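Local coordinates for protein cytochrome P450 reductase (Amycolatopsis methanolica 239, PDB 5OGX) that passes electrons from NADH through FAD and a [2Fe-2S] cluster to a partner cytochrome P450 that O-demethylates guaiacol and other lignin-derived aromatics, at residues Val31-Ser36 against Cys45-Leu50; Thr4-Val9 against Arg13-Pro18; Thr21-Phe26 against Ser36-Thr41. All coordinates share one frame; numbering follows the deposited sequence.

Interaction 1 of 3, residues Val31-Ser36 against Cys45-Leu50. With NA (sodium ion), chain D; FES (Fe2/s2 (inorganic) cluster), chain C.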
loop_
_atom_site.group_PDB
_atom_site.type_symbol
_atom_site.label_atom_id
_atom_site.label_comp_id
_atom_site.label_asym_id
_atom_site.label_seq_id
_atom_site.Cartn_x
_atom_site.Cartn_y
_atom_site.Cartn_z
ATOM N N VAL A 31 -4.791 4.882 17.049
ATOM C CA VAL A 31 -6.187 4.453 16.994
ATOM C C VAL A 31 -6.490 4.145 15.537
ATOM O O VAL A 31 -6.444 5.046 14.691
ATOM C CB VAL A 31 -7.140 5.533 17.525
ATOM C CG1 VAL A 31 -8.592 5.113 17.292
ATOM C CG2 VAL A 31 -6.860 5.830 18.995
ATOM N N TRP A 32 -6.790 2.884 15.238
ATOM C CA TRP A 32 -6.904 2.464 13.846
ATOM C C TRP A 32 -8.267 2.795 13.258
ATOM O O TRP A 32 -9.305 2.676 13.917
ATOM C CB TRP A 32 -6.670 0.964 13.702
ATOM C CG TRP A 32 -6.784 0.543 12.260
ATOM C CD1 TRP A 32 -5.866 0.749 11.264
ATOM C CD2 TRP A 32 -7.894 -0.118 11.657
ATOM N NE1 TRP A 32 -6.338 0.236 10.067
ATOM C CE2 TRP A 32 -7.581 -0.312 10.292
ATOM C CE3 TRP A 32 -9.129 -0.587 12.150
ATOM C CZ2 TRP A 32 -8.463 -0.929 9.400
ATOM C CZ3 TRP A 32 -9.997 -1.215 11.270
ATOM C CH2 TRP A 32 -9.658 -1.386 9.909
ATOM N N MET A 33 -8.256 3.180 11.995
ATOM C CA MET A 33 -9.446 3.083 11.168
ATOM C C MET A 33 -8.989 2.862 9.738
ATOM O O MET A 33 -7.836 3.157 9.402
ATOM C CB MET A 33 -10.310 4.340 11.278
ATOM C CG MET A 33 -9.539 5.593 10.931
ATOM S SD MET A 33 -10.677 6.981 10.709
ATOM C CE MET A 33 -11.802 6.754 12.104
ATOM N N PRO A 34 -9.852 2.317 8.882
ATOM C CA PRO A 34 -9.402 1.923 7.539
ATOM C C PRO A 34 -8.878 3.099 6.738
ATOM O O PRO A 34 -9.393 4.215 6.813
ATOM C CB PRO A 34 -10.658 1.334 6.885
ATOM C CG PRO A 34 -11.625 1.088 7.981
ATOM C CD PRO A 34 -11.238 1.909 9.164
ATOM N N ASN A 35 -7.830 2.844 5.982
ATOM C CA ASN A 35 -7.194 3.838 5.185
ATOM C C ASN A 35 -6.328 3.185 4.112
ATOM O O ASN A 35 -5.708 2.236 4.385
ATOM C CB ASN A 35 -6.375 4.774 6.052
ATOM C CG ASN A 35 -5.186 4.123 6.669
ATOM O OD1 ASN A 35 -4.111 4.249 6.194
ATOM N ND2 ASN A 35 -5.395 3.482 7.752
ATOM N N SER A 36 -6.338 3.733 2.902
ATOM C CA SER A 36 -5.568 3.083 1.845
ATOM C C SER A 36 -5.008 4.065 0.826
ATOM O O SER A 36 -4.623 3.621 -0.263
ATOM C CB SER A 36 -6.422 2.076 1.042
ATOM O OG SER A 36 -6.570 0.822 1.682
ATOM N N CYS A 45 -11.776 5.109 3.874
ATOM C CA CYS A 45 -11.854 5.773 5.170
ATOM C C CYS A 45 -13.205 6.443 5.409
ATOM O O CYS A 45 -13.319 7.273 6.311
ATOM C CB CYS A 45 -10.748 6.810 5.307
ATOM S SG CYS A 45 -11.076 8.246 4.258
ATOM N N LYS A 46 -14.217 6.102 4.618
ATOM C CA LYS A 46 -15.520 6.737 4.760
ATOM C C LYS A 46 -16.073 6.495 6.165
ATOM O O LYS A 46 -15.927 5.405 6.735
ATOM C CB LYS A 46 -16.474 6.187 3.701
ATOM C CG LYS A 46 -17.698 7.057 3.444
ATOM C CD LYS A 46 -18.411 6.623 2.175
ATOM C CE LYS A 46 -17.778 7.241 0.941
ATOM N NZ LYS A 46 -18.415 6.739 -0.317
ATOM N N LEU A 47 -16.700 7.524 6.716
ATOM C CA LEU A 47 -17.178 7.557 8.088
ATOM C C LEU A 47 -18.595 8.095 8.090
ATOM O O LEU A 47 -18.968 8.865 7.205
ATOM C CB LEU A 47 -16.350 8.507 8.968
ATOM C CG LEU A 47 -14.857 8.386 9.206
ATOM C CD1 LEU A 47 -14.369 9.611 9.920
ATOM C CD2 LEU A 47 -14.635 7.167 10.050
ATOM N N GLN A 48 -19.375 7.717 9.101
ATOM C CA GLN A 48 -20.600 8.441 9.423
ATOM C C GLN A 48 -20.306 9.412 10.554
ATOM O O GLN A 48 -19.772 9.017 11.596
ATOM C CB GLN A 48 -21.754 7.510 9.823
ATOM C CG GLN A 48 -23.021 8.302 10.219
ATOM C CD GLN A 48 -24.091 7.459 10.912
ATOM O OE1 GLN A 48 -23.857 6.314 11.290
ATOM N NE2 GLN A 48 -25.277 8.041 11.089
ATOM N N VAL A 49 -20.645 10.682 10.352
ATOM C CA VAL A 49 -20.540 11.664 11.422
ATOM C C VAL A 49 -21.784 11.520 12.290
ATOM O O VAL A 49 -22.896 11.783 11.831
ATOM C CB VAL A 49 -20.407 13.088 10.871
ATOM C CG1 VAL A 49 -20.402 14.085 12.011
ATOM C CG2 VAL A 49 -19.124 13.202 10.050
ATOM N N LEU A 50 -21.603 11.096 13.539
ATOM C CA LEU A 50 -22.735 10.875 14.441
ATOM C C LEU A 50 -23.148 12.141 15.177
ATOM O O LEU A 50 -24.340 12.357 15.408
ATOM C CB LEU A 50 -22.400 9.786 15.461
ATOM C CG LEU A 50 -22.020 8.429 14.853
ATOM C CD1 LEU A 50 -21.323 7.524 15.872
ATOM C CD2 LEU A 50 -23.268 7.748 14.307
HETATM NA NA NA D . -11.474 5.675 8.348
HETATM FE FE1 FES C . -8.324 6.759 0.840
HETATM FE FE2 FES C . -9.353 8.378 2.615
HETATM S S1 FES C . -10.088 8.070 0.601
HETATM S S2 FES C . -7.722 6.940 2.947
#
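A sodium site close to the [2Fe-2S] cluster is where Met33 and Pro34 meet the chain running from Cys45 to Leu47. Met33 supplies SD to the ion at 2.8 Å, and Pro34 adds its carbonyl O at 3.0 Å, two neighbouring residues thus gripping the metal through one sulfur and one oxygen. The thioether gets there because CG of Met33 stands between the backbone N and the carbonyl carbon (chi1 56°) and the chain bends again at chi3. Its terminal methyl, CE, then packs on Leu47 CD2 at 3.5 Å, the two side chains crossing at about a right angle. Cutting Met33 back to alanine is likely to cost the sodium its sulfur ligand and open a gap beside CD2 of Leu47.

In this plant-type [2Fe-2S] ferredoxin domain, a beta-grasp fold, the loop after helix 22-28 passes alongside the start of strand 46-51, which enters the sheet. At that junction Cys45 CB lies 3.3 Å from Pro34 O, and the same oxygen takes a CA-H...O contact from Cys45 CA. Cys45 SG ligates FE2 of the cluster at 2.4 Å, with Cys77 sharing that iron. Further along the loop, Asn35 ND2 bonds back to Met33 O at 3.0 Å, the acceptor lying in the amide plane, while Asn35 OD1 is taken by Gly195 N.

Interaction 2 of 3, residues Thr4-Val9 against Arg13-Pro18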
loop_
_atom_site.group_PDB
_atom_site.type_symbol
_atom_site.label_atom_id
_atom_site.label_comp_id
_atom_site.label_asym_id
_atom_site.label_seq_id
_atom_site.Cartn_x
_atom_site.Cartn_y
_atom_site.Cartn_z
ATOM N N THR A 4 -7.868 22.697 20.048
ATOM C CA THR A 4 -8.142 21.384 19.461
ATOM C C THR A 4 -9.561 20.904 19.775
ATOM O O THR A 4 -10.184 21.364 20.728
ATOM C CB THR A 4 -7.146 20.317 19.959
ATOM O OG1 THR A 4 -7.516 19.895 21.279
ATOM C CG2 THR A 4 -5.735 20.874 19.986
ATOM N N PHE A 5 -10.058 19.969 18.970
ATOM C CA PHE A 5 -11.364 19.368 19.177
ATOM C C PHE A 5 -11.207 17.899 19.540
ATOM O O PHE A 5 -10.284 17.218 19.085
ATOM C CB PHE A 5 -12.240 19.492 17.927
ATOM C CG PHE A 5 -12.589 20.906 17.568
ATOM C CD1 PHE A 5 -13.458 21.641 18.354
ATOM C CD2 PHE A 5 -12.055 21.495 16.435
ATOM C CE1 PHE A 5 -13.779 22.943 18.017
ATOM C CE2 PHE A 5 -12.373 22.791 16.091
ATOM C CZ PHE A 5 -13.237 23.520 16.887
ATOM N N ALA A 6 -12.126 17.416 20.364
ATOM C CA ALA A 6 -12.158 16.009 20.730
ATOM C C ALA A 6 -12.889 15.230 19.642
ATOM O O ALA A 6 -14.029 15.565 19.292
ATOM C CB ALA A 6 -12.847 15.836 22.084
ATOM N N VAL A 7 -12.236 14.212 19.093
ATOM C CA VAL A 7 -12.846 13.358 18.081
ATOM C C VAL A 7 -12.753 11.910 18.540
ATOM O O VAL A 7 -11.731 11.479 19.083
ATOM C CB VAL A 7 -12.193 13.564 16.697
ATOM C CG1 VAL A 7 -12.336 15.044 16.284
ATOM C CG2 VAL A 7 -10.730 13.165 16.714
ATOM N N SER A 8 -13.829 11.156 18.339
ATOM C CA SER A 8 -13.900 9.823 18.907
ATOM C C SER A 8 -14.431 8.842 17.872
ATOM O O SER A 8 -15.275 9.185 17.042
ATOM C CB SER A 8 -14.795 9.783 20.145
ATOM O OG SER A 8 -16.129 10.087 19.800
ATOM N N VAL A 9 -13.937 7.613 17.957
ATOM C CA VAL A 9 -14.458 6.487 17.187
ATOM C C VAL A 9 -14.309 5.233 18.036
ATOM O O VAL A 9 -13.283 5.037 18.686
ATOM C CB VAL A 9 -13.741 6.316 15.829
ATOM C CG1 VAL A 9 -12.250 5.978 16.002
ATOM C CG2 VAL A 9 -14.424 5.221 15.012
ATOM N N ARG A 13 -11.030 8.246 22.196
ATOM C CA ARG A 13 -10.931 9.668 21.916
ATOM C C ARG A 13 -9.487 10.062 21.627
ATOM O O ARG A 13 -8.559 9.572 22.274
ATOM C CB ARG A 13 -11.452 10.494 23.097
ATOM C CG ARG A 13 -11.175 11.995 22.977
ATOM C CD ARG A 13 -11.227 12.683 24.329
ATOM N NE ARG A 13 -10.755 14.067 24.258
ATOM C CZ ARG A 13 -11.110 15.011 25.120
ATOM N NH1 ARG A 13 -11.942 14.708 26.106
ATOM N NH2 ARG A 13 -10.639 16.249 25.001
ATOM N N VAL A 14 -9.304 10.953 20.653
ATOM C CA VAL A 14 -8.053 11.682 20.470
ATOM C C VAL A 14 -8.397 13.158 20.319
ATOM O O VAL A 14 -9.559 13.538 20.153
ATOM C CB VAL A 14 -7.232 11.174 19.265
ATOM C CG1 VAL A 14 -7.014 9.661 19.362
ATOM C CG2 VAL A 14 -7.909 11.536 17.969
ATOM N N ASP A 15 -7.380 14.007 20.425
ATOM C CA ASP A 15 -7.586 15.433 20.238
ATOM C C ASP A 15 -6.993 15.837 18.895
ATOM O O ASP A 15 -5.841 15.512 18.591
ATOM C CB ASP A 15 -6.992 16.239 21.391
ATOM C CG ASP A 15 -7.743 16.001 22.683
ATOM O OD1 ASP A 15 -8.899 16.467 22.787
ATOM O OD2 ASP A 15 -7.195 15.320 23.576
ATOM N N CYS A 16 -7.807 16.500 18.086
ATOM C CA CYS A 16 -7.481 16.828 16.710
ATOM C C CYS A 16 -7.313 18.336 16.596
ATOM O O CYS A 16 -8.198 19.094 17.001
ATOM C CB CYS A 16 -8.587 16.335 15.774
ATOM S SG CYS A 16 -8.219 16.504 14.015
ATOM N N GLU A 17 -6.173 18.772 16.066
ATOM C CA GLU A 17 -5.997 20.190 15.817
ATOM C C GLU A 17 -6.949 20.635 14.706
ATOM O O GLU A 17 -7.329 19.837 13.848
ATOM C CB GLU A 17 -4.552 20.490 15.437
ATOM C CG GLU A 17 -3.546 19.923 16.422
ATOM C CD GLU A 17 -2.200 20.618 16.347
ATOM O OE1 GLU A 17 -2.155 21.776 15.880
ATOM O OE2 GLU A 17 -1.190 20.008 16.756
ATOM N N PRO A 18 -7.373 21.899 14.719
ATOM C CA PRO A 18 -8.370 22.342 13.728
ATOM C C PRO A 18 -7.911 22.226 12.284
ATOM O O PRO A 18 -8.757 22.106 11.387
ATOM C CB PRO A 18 -8.621 23.803 14.128
ATOM C CG PRO A 18 -8.320 23.833 15.594
ATOM C CD PRO A 18 -7.157 22.905 15.776
#
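The methyl of Ala6 lies over one face of the Arg13 guanidinium, 3.3 Å above its plane and offset toward the rim, while at the edge Asp15 OD1 sits in plane and takes NH2 in a salt bridge of 2.8 Å through its syn lone pair. The fully extended Arg13 chain, with CG anti to the backbone N (chi1 171°), carries the group along the strand so that it passes over Ala6 on its way to the carboxylate two residues on.

This is the N-terminal beta hairpin of the beta-grasp [2Fe-2S] domain, with strands 5-9 and 12-16 antiparallel and the latter at the edge of the mixed sheet. Phe5 and Cys16 form one hydrogen-bonded pair, Phe5 N to Cys16 O and Cys16 N to Phe5 O both at 2.8 Å; Val7 and Val14 form the next. Ala6 with Asp15 and Ser8 with Arg13 are the non-hydrogen-bonded pairs, placing the polar group of Arg13 and Asp15 on one face.

Phe5, Val7, Val14 and Cys16 point to the other, where Val7, Val14 and Cys16 meet helix 22-28. There Val7 CG2 reaches Cys16 CB at 3.9 Å. At the open end of the hairpin, Phe5 CE2 approaches Pro18 CG at 4.2 Å, and Thr4 OG1 lies 3.7 Å from Asp15 CB. The tightest apolar meeting is between the valines, Val7 CG2 and Val14 CG2 closing to 3.5 Å.

Interaction 3 of 3, residues Thr21-Phe26 against Ser36-Thr41. With FES (Fe2/s2 (inorganic) cluster), chain C.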
loop_
_atom_site.group_PDB
_atom_site.type_symbol
_atom_site.label_atom_id
_atom_site.label_comp_id
_atom_site.label_asym_id
_atom_site.label_seq_id
_atom_site.Cartn_x
_atom_site.Cartn_y
_atom_site.Cartn_z
ATOM N N THR A 21 -6.540 16.439 9.920
ATOM C CA THR A 21 -7.630 15.569 9.500
ATOM C C THR A 21 -7.945 14.516 10.559
ATOM O O THR A 21 -7.102 14.148 11.384
ATOM C CB THR A 21 -7.291 14.872 8.185
ATOM O OG1 THR A 21 -6.194 13.980 8.391
ATOM C CG2 THR A 21 -6.938 15.890 7.115
ATOM N N LEU A 22 -9.190 14.025 10.523
ATOM C CA LEU A 22 -9.594 12.967 11.445
ATOM C C LEU A 22 -8.666 11.762 11.339
ATOM O O LEU A 22 -8.202 11.225 12.352
ATOM C CB LEU A 22 -11.037 12.546 11.159
ATOM C CG LEU A 22 -12.122 13.594 11.379
ATOM C CD1 LEU A 22 -13.518 12.993 11.180
ATOM C CD2 LEU A 22 -11.968 14.188 12.756
ATOM N N LEU A 23 -8.403 11.300 10.116
ATOM C CA LEU A 23 -7.561 10.119 9.956
ATOM C C LEU A 23 -6.205 10.319 10.619
ATOM O O LEU A 23 -5.732 9.451 11.356
ATOM C CB LEU A 23 -7.387 9.773 8.478
ATOM C CG LEU A 23 -6.491 8.532 8.279
ATOM C CD1 LEU A 23 -7.120 7.263 8.884
ATOM C CD2 LEU A 23 -6.210 8.336 6.801
ATOM N N GLU A 24 -5.556 11.460 10.367
ATOM C CA GLU A 24 -4.211 11.640 10.899
ATOM C C GLU A 24 -4.222 11.775 12.412
ATOM O O GLU A 24 -3.320 11.266 13.085
ATOM C CB GLU A 24 -3.540 12.841 10.238
ATOM C CG GLU A 24 -3.247 12.517 8.789
ATOM C CD GLU A 24 -2.160 13.355 8.189
ATOM O OE1 GLU A 24 -1.853 14.431 8.753
ATOM O OE2 GLU A 24 -1.638 12.937 7.133
ATOM N N ALA A 25 -5.253 12.409 12.966
ATOM C CA ALA A 25 -5.365 12.486 14.416
ATOM C C ALA A 25 -5.498 11.094 15.031
ATOM O O ALA A 25 -4.832 10.780 16.026
ATOM C CB ALA A 25 -6.553 13.370 14.809
ATOM N N PHE A 26 -6.354 10.238 14.449
ATOM C CA PHE A 26 -6.527 8.894 14.994
ATOM C C PHE A 26 -5.244 8.078 14.852
ATOM O O PHE A 26 -4.754 7.512 15.832
ATOM C CB PHE A 26 -7.702 8.169 14.317
ATOM C CG PHE A 26 -9.065 8.667 14.771
ATOM C CD1 PHE A 26 -9.407 8.667 16.116
ATOM C CD2 PHE A 26 -9.989 9.137 13.852
ATOM C CE1 PHE A 26 -10.648 9.148 16.551
ATOM C CE2 PHE A 26 -11.238 9.611 14.277
ATOM C CZ PHE A 26 -11.566 9.611 15.625
ATOM N N SER A 36 -6.338 3.733 2.902
ATOM C CA SER A 36 -5.568 3.083 1.845
ATOM C C SER A 36 -5.008 4.065 0.826
ATOM O O SER A 36 -4.623 3.621 -0.263
ATOM C CB SER A 36 -6.422 2.076 1.042
ATOM O OG SER A 36 -6.570 0.822 1.682
ATOM N N CYS A 37 -4.972 5.374 1.114
ATOM C CA CYS A 37 -4.398 6.338 0.175
ATOM C C CYS A 37 -4.098 7.688 0.817
ATOM O O CYS A 37 -3.194 8.398 0.359
ATOM C CB CYS A 37 -5.320 6.528 -1.042
ATOM S SG CYS A 37 -6.740 7.634 -0.756
ATOM N N ASN A 38 -4.863 8.065 1.852
ATOM C CA ASN A 38 -4.723 9.365 2.530
ATOM C C ASN A 38 -4.802 10.531 1.546
ATOM O O ASN A 38 -4.238 11.600 1.783
ATOM C CB ASN A 38 -3.425 9.443 3.348
ATOM C CG ASN A 38 -3.485 10.508 4.444
ATOM O OD1 ASN A 38 -4.563 10.821 4.972
ATOM N ND2 ASN A 38 -2.332 11.099 4.764
ATOM N N GLN A 39 -5.524 10.346 0.438
ATOM C CA GLN A 39 -5.639 11.413 -0.548
ATOM C C GLN A 39 -7.034 11.515 -1.151
ATOM O O GLN A 39 -7.206 12.222 -2.155
ATOM C CB GLN A 39 -4.584 11.223 -1.672
ATOM C CG GLN A 39 -4.896 10.052 -2.600
ATOM C CD GLN A 39 -3.914 9.928 -3.760
ATOM O OE1 GLN A 39 -2.838 10.531 -3.748
ATOM N NE2 GLN A 39 -4.287 9.142 -4.768
ATOM N N GLY A 40 -8.034 10.833 -0.583
ATOM C CA GLY A 40 -9.410 10.986 -1.013
ATOM C C GLY A 40 -9.836 10.147 -2.200
ATOM O O GLY A 40 -10.952 10.338 -2.701
ATOM N N THR A 41 -9.002 9.220 -2.665
ATOM C CA THR A 41 -9.341 8.474 -3.874
ATOM C C THR A 41 -9.815 7.053 -3.610
ATOM O O THR A 41 -10.587 6.521 -4.419
ATOM C CB THR A 41 -8.148 8.423 -4.844
ATOM O OG1 THR A 41 -6.985 7.942 -4.164
ATOM C CG2 THR A 41 -7.870 9.804 -5.431
HETATM FE FE1 FES C . -8.324 6.759 0.840
HETATM FE FE2 FES C . -9.353 8.378 2.615
HETATM S S1 FES C . -10.088 8.070 0.601
HETATM S S2 FES C . -7.722 6.940 2.947
HETATM O O HOH W 1 -5.222 13.245 5.967
#
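Glu24 and Asn38 meet with their side chains at about a right angle, the carboxylate and amide planes turned 35° apart, where the cluster-binding loop of this plant-type [2Fe-2S] domain faces helix 22-28. CG of Asn38 lies anti to the backbone N (chi1 -159°), which carries the amide out to the helix. Asn38 ND2 donates to Glu24 OE2 at 3.1 Å, with an N-H...O angle of 158°, meeting the oxygen on its anti side and a little out of the carboxylate plane. Extended beyond CG, the Glu24 chain stretches from the helix to reach the amide. The stronger partner of ND2 is Glu137 OE2, so the amide nitrogen spans two carboxylates.

The other end of the amide turns to the helix start. Asn38 OD1 lies 3.5 Å from Leu23 CD2, the two side chains slanting across each other, and accepts a hydrogen bond from a water at 2.7 Å. That water in turn accepts from Thr21 OG1; Thr21 is the N-cap, and the same oxygen accepts Glu24 N at 3.3 Å.

Next to Asn38, Cys37 SG binds FE1 at 2.4 Å, sharing that iron with Cys42. The same sulfur accepts two backbone N-H groups, which would probably stabilise its negative charge: Gln39 N at 3.2 Å and Thr41 N at 3.4 Å.

Helix 22-28, half of interaction 3, also packs against interactions 1 and 2. Its Phe26 ring meets the hairpin of interaction 2 at Val9, CE1 to CG1 3.6 Å, and the sodium-binding methionine of interaction 1, CD2 to Met33 CE 3.5 Å. Leu23 extends from interaction 3 with both methyls: CD1 lies 3.6 Å from Met33 CG, and CD2 is the same distance from Asn35 CB. Interactions 1 and 3, centres about 8 Å apart, share Ser36 and grip the cluster at different irons. Ser36 also touches the FAD, with the side chain of Asn38 about 8 Å and that of Cys45 about 12 Å from it. The hairpin stands back, about 14 Å from either centre.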